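Local structure of ErfK/YbiS/YcfS/YnhG family protein (Xylanimonas cellulosilytica, 4LPQ) at residues L23-M28 against L35-D40; P80-G85 against L98-G103; F135-Q140 against M198-R203. The protein probably acts as a peptidoglycan L,D-transpeptidase in cell-wall synthesis, this chain holding a putative peptidoglycan-binding domain and the YkuD-type catalytic domain. One frame throughout, in Å; residues are numbered along the deposited sequence.

Contact 1 (L23-M28 against L35-D40); sequences LQQRLM and LKADGD
Gln24, on helix 18-30, reaches across to the loop 35-40 and holds it against the helix inside the putative peptidoglycan-binding domain, where this loop leads from helix 18-30 to helix 43-56. At its root, CB of Gln24 lies 3.8 Å from CB of Ala37. With CG anti to the carbonyl carbon (chi1 -68°) and the chain extended beyond it, CD is carried past Ala37 to the turn at Asp38 and Gly39. There the amide works through both its oxygen and its nitrogen. OE1 of Gln24 accepts from the backbone N of Gly39 at 2.8 Å in a fairly straight bond, the donor tilted 16° from the carbonyl plane. NE2 of Gln24 donates to OD1 of Asp38 at 3.2 Å and also bonds Thr45 OG1 of helix 43-56, so one amide links the loop to both helices and its rotation is fixed.

Further along the helix, the selenomethionine Met28 brings its methyl CE over the backbone of Leu35, 3.7 Å from the carbonyl O of Leu35. Gly39 takes a positive phi (85°), at which a side chain would collide with the carbonyl O of Asp38. Asp38 forms an Asx turn: its OD1 takes the N-H of Asp40 at 3.0 Å, from the face of the carboxylate opposite to the one Gln24 NE2 approaches.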
loop_
_atom_site.group_PDB
_atom_site.type_symbol
_atom_site.label_atom_id
_atom_site.label_comp_id
_atom_site.label_asym_id
_atom_site.label_seq_id
_atom_site.Cartn_x
_atom_site.Cartn_y
_atom_site.Cartn_z
ATOM N N LEU A 23 1.005 6.867 -17.944
ATOM C CA LEU A 23 0.374 6.532 -16.699
ATOM C C LEU A 23 1.402 6.336 -15.591
ATOM O O LEU A 23 1.218 6.863 -14.482
ATOM C CB LEU A 23 -0.378 5.223 -16.921
ATOM C CG LEU A 23 -0.864 4.536 -15.631
ATOM C CD1 LEU A 23 -1.990 5.338 -14.930
ATOM C CD2 LEU A 23 -1.403 3.118 -16.013
ATOM N N GLN A 24 2.455 5.593 -15.851
ATOM C CA GLN A 24 3.428 5.305 -14.852
ATOM C C GLN A 24 4.074 6.615 -14.396
ATOM O O GLN A 24 4.308 6.806 -13.192
ATOM C CB GLN A 24 4.504 4.382 -15.393
ATOM C CG GLN A 24 3.967 3.000 -15.673
ATOM C CD GLN A 24 4.945 2.175 -16.521
ATOM O OE1 GLN A 24 5.638 2.686 -17.415
ATOM N NE2 GLN A 24 5.002 0.858 -16.274
ATOM N N GLN A 25 4.408 7.505 -15.343
ATOM C CA GLN A 25 5.002 8.756 -14.966
ATOM C C GLN A 25 4.076 9.648 -14.148
ATOM O O GLN A 25 4.498 10.331 -13.208
ATOM C CB GLN A 25 5.570 9.477 -16.166
ATOM C CG GLN A 25 6.498 10.567 -15.765
ATOM C CD GLN A 25 7.718 10.140 -14.986
ATOM O OE1 GLN A 25 8.538 9.296 -15.401
ATOM N NE2 GLN A 25 7.841 10.736 -13.801
ATOM N N ARG A 26 2.793 9.668 -14.501
ATOM C CA ARG A 26 1.848 10.450 -13.760
ATOM C C ARG A 26 1.649 9.944 -12.304
ATOM O O ARG A 26 1.665 10.739 -11.348
ATOM C CB ARG A 26 0.517 10.442 -14.496
ATOM C CG ARG A 26 -0.589 11.221 -13.839
ATOM C CD ARG A 26 -0.207 12.692 -13.695
ATOM N NE ARG A 26 -1.377 13.454 -13.347
ATOM C CZ ARG A 26 -1.354 14.698 -12.873
ATOM N NH1 ARG A 26 -0.182 15.306 -12.653
ATOM N NH2 ARG A 26 -2.460 15.372 -12.579
ATOM N N LEU A 27 1.558 8.611 -12.165
ATOM C CA LEU A 27 1.532 8.017 -10.853
ATOM C C LEU A 27 2.746 8.401 -10.033
ATOM O O LEU A 27 2.633 8.800 -8.860
ATOM C CB LEU A 27 1.398 6.502 -10.951
ATOM C CG LEU A 27 0.049 6.002 -11.464
ATOM C CD1 LEU A 27 0.147 4.579 -11.876
ATOM C CD2 LEU A 27 -1.047 6.183 -10.408
HETATM N N MSE A 28 3.902 8.284 -10.687
HETATM C CA MSE A 28 5.164 8.644 -9.989
HETATM C C MSE A 28 5.099 10.086 -9.528
HETATM O O MSE A 28 5.458 10.423 -8.368
HETATM C CB MSE A 28 6.331 8.365 -10.924
HETATM C CG MSE A 28 7.675 8.429 -10.164
HETATM SE SE MSE A 28 9.203 8.177 -11.306
HETATM C CE MSE A 28 8.750 6.425 -12.009
ATOM N N LEU A 35 8.607 2.674 -9.114
ATOM C CA LEU A 35 10.030 2.941 -9.360
ATOM C C LEU A 35 10.400 3.231 -10.808
ATOM O O LEU A 35 11.374 3.954 -11.064
ATOM C CB LEU A 35 10.875 1.768 -8.831
ATOM C CG LEU A 35 10.844 1.482 -7.378
ATOM C CD1 LEU A 35 11.748 0.331 -7.006
ATOM C CD2 LEU A 35 11.257 2.713 -6.639
ATOM N N LYS A 36 9.684 2.609 -11.787
ATOM C CA LYS A 36 10.071 2.635 -13.206
ATOM C C LYS A 36 8.927 3.034 -14.075
ATOM O O LYS A 36 7.787 2.568 -13.932
ATOM C CB LYS A 36 10.407 1.218 -13.649
ATOM C CG LYS A 36 11.690 0.654 -13.168
ATOM C CD LYS A 36 12.190 -0.436 -14.105
ATOM C CE LYS A 36 11.160 -1.544 -14.203
ATOM N NZ LYS A 36 11.897 -2.775 -14.513
ATOM N N ALA A 37 9.182 3.973 -14.966
ATOM C CA ALA A 37 8.256 4.300 -16.047
ATOM C C ALA A 37 8.885 3.767 -17.314
ATOM O O ALA A 37 9.703 4.445 -17.930
ATOM C CB ALA A 37 8.011 5.773 -16.156
ATOM N N ASP A 38 8.567 2.540 -17.656
ATOM C CA ASP A 38 9.137 1.834 -18.782
ATOM C C ASP A 38 8.183 1.433 -19.879
ATOM O O ASP A 38 8.581 0.845 -20.897
ATOM C CB ASP A 38 9.900 0.565 -18.314
ATOM C CG ASP A 38 9.002 -0.486 -17.637
ATOM O OD1 ASP A 38 7.781 -0.261 -17.508
ATOM O OD2 ASP A 38 9.569 -1.555 -17.296
ATOM N N GLY A 39 6.890 1.705 -19.697
ATOM C CA GLY A 39 5.872 1.402 -20.672
ATOM C C GLY A 39 5.308 -0.001 -20.616
ATOM O O GLY A 39 4.435 -0.335 -21.463
ATOM N N ASP A 40 5.683 -0.786 -19.616
ATOM C CA ASP A 40 5.120 -2.128 -19.448
ATOM C C ASP A 40 4.326 -2.224 -18.151
ATOM O O ASP A 40 4.871 -2.023 -17.085
ATOM C CB ASP A 40 6.219 -3.154 -19.399
ATOM C CG ASP A 40 6.945 -3.285 -20.724
ATOM O OD1 ASP A 40 6.424 -3.023 -21.816
ATOM O OD2 ASP A 40 8.128 -3.769 -20.738
#

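Contact 2 (P80-G85 against L98-G103); sequences PRSSSG and LAVEDG
Gly85 and Asp102 are joined by two hydrogen bonds that run in opposite directions. The backbone N of Gly85 donates to OD1 of Asp102 at 2.9 Å, meeting that oxygen nearly along its C-O bond, while the N of Asp102 donates to the carbonyl O of Gly85 at 2.9 Å from above the carbonyl plane. The carboxylate can fold back in this way because CG of Asp102 stands beside its own backbone N (chi1 -66°), although CB points away from the segment 80-85. These bonds fasten the loop to the tight turn of the hairpin of strands 96-101 and 104-110, where Asp102 and Gly103 both have positive phi, as in a type I' turn.

A water extends the polar network. It donates to OG of Ser82 and to O of Gly85, and accepts from N of Gly103 at 2.9 Å, so three backbone or side-chain groups from both segments meet at one point. The O of Gly85 is thereby gripped by the water and by Asp102 N. Weaker CA-H...O contacts run alongside, with CA of Glu101 3.3 Å from O of Gly85 and CA of Gly103 3.4 Å from O of Ser82.

The apolar share belongs to Pro80 and Val100. CB of Pro80 rests 3.8 Å from CG1 of Val100, and the same methyl lies 3.6 Å from OG of Ser82. CG of Pro80 also approaches O of Gly103 at 3.3 Å.

The loop thus closes over the end of this hairpin, part of the catalytic domain's sheet, before entering strand 86-91. Ser82 OG and Arg81 N both hydrogen-bond the carboxylate of Glu89 of that strand, Pro80 packs also on Val105, and NE1 of Trp196, on helix 186-196, hydrogen-bonds OE1 of Glu101.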
loop_
_atom_site.group_PDB
_atom_site.type_symbol
_atom_site.label_atom_id
_atom_site.label_comp_id
_atom_site.label_asym_id
_atom_site.label_seq_id
_atom_site.Cartn_x
_atom_site.Cartn_y
_atom_site.Cartn_z
ATOM N N PRO A 80 -3.771 13.747 4.424
ATOM C CA PRO A 80 -3.421 12.996 5.652
ATOM C C PRO A 80 -4.152 13.626 6.870
ATOM O O PRO A 80 -4.609 14.818 6.800
ATOM C CB PRO A 80 -1.965 13.204 5.787
ATOM C CG PRO A 80 -1.704 14.470 5.068
ATOM C CD PRO A 80 -2.710 14.630 3.991
ATOM N N ARG A 81 -4.214 12.879 7.967
ATOM C CA ARG A 81 -4.744 13.387 9.194
ATOM C C ARG A 81 -3.707 14.132 10.062
ATOM O O ARG A 81 -4.093 15.039 10.824
ATOM C CB ARG A 81 -5.355 12.271 10.007
ATOM C CG ARG A 81 -6.571 11.680 9.357
ATOM C CD ARG A 81 -7.369 10.881 10.342
ATOM N NE ARG A 81 -8.562 10.290 9.713
ATOM C CZ ARG A 81 -9.552 9.699 10.408
ATOM N NH1 ARG A 81 -9.362 9.453 11.770
ATOM N NH2 ARG A 81 -10.495 9.164 9.674
ATOM N N SER A 82 -2.444 13.714 10.004
ATOM C CA SER A 82 -1.440 14.341 10.807
ATOM C C SER A 82 -0.998 15.644 10.167
ATOM O O SER A 82 -1.139 15.852 8.959
ATOM C CB SER A 82 -0.261 13.374 11.026
ATOM O OG SER A 82 0.433 13.113 9.794
ATOM N N SER A 83 -0.404 16.506 11.005
ATOM C CA SER A 83 0.141 17.838 10.663
ATOM C C SER A 83 1.635 18.078 10.776
ATOM O O SER A 83 2.233 19.008 10.172
ATOM C CB SER A 83 -0.471 18.875 11.551
ATOM O OG SER A 83 -1.846 18.926 11.287
ATOM N N SER A 84 2.265 17.313 11.625
ATOM C CA SER A 84 3.654 17.511 11.819
ATOM C C SER A 84 4.387 16.210 12.008
ATOM O O SER A 84 3.846 15.221 12.462
ATOM C CB SER A 84 3.874 18.384 13.034
ATOM O OG SER A 84 3.343 17.734 14.147
ATOM N N GLY A 85 5.646 16.253 11.579
ATOM C CA GLY A 85 6.577 15.165 11.710
ATOM C C GLY A 85 6.356 14.043 10.766
ATOM O O GLY A 85 5.538 14.160 9.831
ATOM N N LEU A 98 0.074 5.670 3.809
ATOM C CA LEU A 98 0.594 6.956 3.490
ATOM C C LEU A 98 1.901 7.223 4.278
ATOM O O LEU A 98 1.868 7.120 5.513
ATOM C CB LEU A 98 -0.392 8.068 3.801
ATOM C CG LEU A 98 -1.833 7.870 3.357
ATOM C CD1 LEU A 98 -2.698 9.056 3.750
ATOM C CD2 LEU A 98 -1.872 7.649 1.872
ATOM N N ALA A 99 2.977 7.553 3.569
ATOM C CA ALA A 99 4.212 8.011 4.204
ATOM C C ALA A 99 4.031 9.528 4.181
ATOM O O ALA A 99 4.010 10.156 3.136
ATOM C CB ALA A 99 5.391 7.550 3.397
ATOM N N VAL A 100 3.924 10.089 5.364
ATOM C CA VAL A 100 3.555 11.520 5.566
ATOM C C VAL A 100 4.690 12.259 6.299
ATOM O O VAL A 100 5.268 11.725 7.254
ATOM C CB VAL A 100 2.242 11.652 6.356
ATOM C CG1 VAL A 100 1.776 13.105 6.423
ATOM C CG2 VAL A 100 1.095 10.756 5.787
ATOM N N GLU A 101 5.033 13.435 5.831
ATOM C CA GLU A 101 6.009 14.312 6.519
ATOM C C GLU A 101 5.466 15.714 6.596
ATOM O O GLU A 101 5.108 16.337 5.606
ATOM C CB GLU A 101 7.311 14.357 5.816
ATOM C CG GLU A 101 8.094 13.109 5.791
ATOM C CD GLU A 101 9.476 13.368 5.132
ATOM O OE1 GLU A 101 9.811 12.643 4.169
ATOM O OE2 GLU A 101 10.085 14.365 5.471
ATOM N N ASP A 102 5.278 16.239 7.804
ATOM C CA ASP A 102 4.834 17.607 8.015
ATOM C C ASP A 102 3.496 17.886 7.317
ATOM O O ASP A 102 3.308 18.919 6.660
ATOM C CB ASP A 102 5.934 18.600 7.668
ATOM C CG ASP A 102 7.137 18.503 8.613
ATOM O OD1 ASP A 102 6.956 18.068 9.773
ATOM O OD2 ASP A 102 8.229 18.942 8.156
ATOM N N GLY A 103 2.584 16.919 7.436
ATOM C CA GLY A 103 1.224 17.023 6.877
ATOM C C GLY A 103 1.153 16.919 5.363
ATOM O O GLY A 103 0.064 17.188 4.756
HETATM O O HOH W 1 2.711 14.736 9.300
#

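Contact 3 (F135-Q140 against M198-R203); sequences FAVYMQ and MPIGTR
Pro199 O, which lies against CB of Val137 across the contact, is gripped twice from within the type II beta turn Pro199-Thr202: OG1 of Thr202 donates to it at 2.7 Å, in the carbonyl plane and on a lone pair, and N of Thr202 donates to it as well. The turn so fixed presents its backbone to Val137. The N of Val137 donates to O of Thr202 at 2.9 Å, and N of Gly201 donates to O of Val137 at 2.8 Å. Beside them Ala136 and Arg203 form an antiparallel non-hydrogen-bonded pair, with CA of Ala136 3.2 Å from O of Thr202 in a CA-H...O contact.

The side chain of Val137 sits between Met198 and Ile200. CG1 of Val137, anti to the backbone N (chi1 176°), meets CD1 of Ile200 at 3.7 Å, while CG2 of Val137 turns the other way to CE of the selenomethionine Met198, also 3.7 Å off; each partner crosses the valine at about a right angle. In the conformer described, one of two for this isoleucine and so less certain, CD1 of Ile200 also lies over the backbone, 3.6 Å from CA of Met139, and against the amide of Gln140, whose OE1 is hydrogen-bonded to NZ of Lys158. With an alanine in place of Val137 both branches would go, and CE of Met198 and CD1 of Ile200 would probably lose the methyls they pack on, leaving a gap between strand and turn.

The side chain of Met198 is about 9 Å from that of His167, the predicted proton donor/acceptor. This is where the catalytic domain's loop after helix 186-196 runs into strand 203-206, which pairs with strand 133-140 on one flank and with strand 86-91 on the other. Met198 packs on Leu192 of the helix and on Val88 of strand 86-91.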
loop_
_atom_site.group_PDB
_atom_site.type_symbol
_atom_site.label_atom_id
_atom_site.label_comp_id
_atom_site.label_asym_id
_atom_site.label_seq_id
_atom_site.Cartn_x
_atom_site.Cartn_y
_atom_site.Cartn_z
ATOM N N PHE A 135 -0.148 4.500 17.340
ATOM C CA PHE A 135 0.874 3.587 17.801
ATOM C C PHE A 135 2.250 4.067 17.358
ATOM O O PHE A 135 2.381 5.199 16.823
ATOM C CB PHE A 135 0.602 2.176 17.251
ATOM C CG PHE A 135 -0.721 1.675 17.604
ATOM C CD1 PHE A 135 -1.044 1.240 18.865
ATOM C CD2 PHE A 135 -1.768 1.574 16.646
ATOM C CE1 PHE A 135 -2.341 0.821 19.192
ATOM C CE2 PHE A 135 -3.010 1.102 16.990
ATOM C CZ PHE A 135 -3.308 0.722 18.264
ATOM N N ALA A 136 3.303 3.306 17.575
ATOM C CA ALA A 136 4.642 3.672 17.166
ATOM C C ALA A 136 5.428 2.398 16.883
ATOM O O ALA A 136 5.243 1.390 17.521
ATOM C CB ALA A 136 5.343 4.480 18.283
ATOM N N VAL A 137 6.329 2.506 15.902
ATOM C CA VAL A 137 7.267 1.439 15.657
ATOM C C VAL A 137 8.108 1.211 16.907
ATOM O O VAL A 137 8.742 2.184 17.388
ATOM C CB VAL A 137 8.173 1.738 14.445
ATOM C CG1 VAL A 137 9.199 0.664 14.251
ATOM C CG2 VAL A 137 7.340 1.974 13.180
ATOM N N TYR A 138 8.129 -0.008 17.409
ATOM C CA TYR A 138 8.860 -0.292 18.653
ATOM C C TYR A 138 9.966 -1.322 18.475
ATOM O O TYR A 138 10.863 -1.466 19.315
ATOM C CB TYR A 138 7.944 -0.709 19.811
ATOM C CG TYR A 138 7.379 -2.114 19.683
ATOM C CD1 TYR A 138 6.198 -2.362 18.981
ATOM C CD2 TYR A 138 8.020 -3.169 20.265
ATOM C CE1 TYR A 138 5.732 -3.675 18.885
ATOM C CE2 TYR A 138 7.567 -4.430 20.207
ATOM C CZ TYR A 138 6.432 -4.706 19.487
ATOM O OH TYR A 138 6.035 -5.972 19.400
HETATM N N MSE A 139 9.859 -2.073 17.389
HETATM C CA MSE A 139 10.886 -3.082 16.958
HETATM C C MSE A 139 10.867 -3.366 15.504
HETATM O O MSE A 139 9.834 -3.046 14.883
HETATM C CB MSE A 139 10.653 -4.329 17.822
HETATM C CG MSE A 139 11.570 -5.564 17.438
HETATM SE SE MSE A 139 11.288 -7.160 18.473
HETATM C CE MSE A 139 9.653 -6.502 18.945
ATOM N N GLN A 140 11.910 -3.903 14.951
ATOM C CA GLN A 140 11.943 -4.224 13.569
ATOM C C GLN A 140 12.848 -5.432 13.422
ATOM O O GLN A 140 13.701 -5.648 14.268
ATOM C CB GLN A 140 12.303 -3.035 12.741
ATOM C CG GLN A 140 13.698 -2.542 13.021
ATOM C CD GLN A 140 13.917 -1.165 12.419
ATOM O OE1 GLN A 140 12.987 -0.468 12.141
ATOM N NE2 GLN A 140 15.089 -0.806 12.199
HETATM N N MSE A 198 12.152 5.035 8.437
HETATM C CA MSE A 198 10.994 4.836 9.331
HETATM C C MSE A 198 11.568 4.249 10.596
HETATM O O MSE A 198 11.373 3.079 10.933
HETATM C CB MSE A 198 10.035 3.858 8.575
HETATM C CG MSE A 198 8.781 3.608 9.282
HETATM SE SE MSE A 198 7.726 2.394 8.091
HETATM C CE MSE A 198 6.544 1.837 9.578
ATOM N N PRO A 199 12.297 5.088 11.369
ATOM C CA PRO A 199 13.035 4.512 12.473
ATOM C C PRO A 199 12.189 4.122 13.638
ATOM O O PRO A 199 10.995 4.500 13.724
ATOM C CB PRO A 199 13.982 5.676 12.922
ATOM C CG PRO A 199 13.251 6.900 12.418
ATOM C CD PRO A 199 12.631 6.498 11.112
ATOM N N ILE A 200 12.751 3.378 14.576
ATOM C CA ILE A 200 12.108 3.100 15.823
ATOM C C ILE A 200 11.585 4.456 16.386
ATOM O O ILE A 200 12.309 5.456 16.388
ATOM C CB ILE A 200 13.096 2.308 16.732
ATOM C CG1 ILE A 200 13.624 0.958 16.061
ATOM C CG2 ILE A 200 12.469 2.091 18.117
ATOM C CD1 ILE A 200 12.469 -0.090 15.697
ATOM N N GLY A 201 10.360 4.436 16.859
ATOM C CA GLY A 201 9.707 5.580 17.429
ATOM C C GLY A 201 8.735 6.261 16.476
ATOM O O GLY A 201 7.936 7.100 16.889
ATOM N N THR A 202 8.791 5.929 15.177
ATOM C CA THR A 202 7.920 6.576 14.196
ATOM C C THR A 202 6.466 6.282 14.530
ATOM O O THR A 202 6.055 5.124 14.661
ATOM C CB THR A 202 8.263 6.129 12.778
ATOM O OG1 THR A 202 9.605 6.429 12.428
ATOM C CG2 THR A 202 7.345 6.740 11.757
ATOM N N ARG A 203 5.640 7.341 14.499
ATOM C CA ARG A 203 4.207 7.223 14.699
ATOM C C ARG A 203 3.585 6.383 13.576
ATOM O O ARG A 203 3.829 6.656 12.392
ATOM C CB ARG A 203 3.577 8.607 14.736
ATOM C CG ARG A 203 2.119 8.684 15.096
ATOM C CD ARG A 203 1.693 10.130 15.047
ATOM N NE ARG A 203 0.351 10.292 15.523
ATOM C CZ ARG A 203 -0.407 11.360 15.328
ATOM N NH1 ARG A 203 0.095 12.381 14.625
ATOM N NH2 ARG A 203 -1.622 11.409 15.825
#

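From the N terminus, contact 1 closes first, a short loop between helices 18-30 and 43-56 in the putative peptidoglycan-binding domain. The chain then leaves helix 66-74, and contact 2 ties the approach to strand 86-91 to the turn after strand 96-101. Contact 3 spans the longest separation, 58 residues, and joins strand 133-140 to the loop leading into strand 203-206. The three follow in series, none nested or crossed. Contact 1 stands apart, its centre about 25 Å from that of contact 2 and 30 Å from that of contact 3. Contacts 2 and 3 serve the same sheet and touch where Ser82 CB lies 3.8 Å from Arg203 NH1.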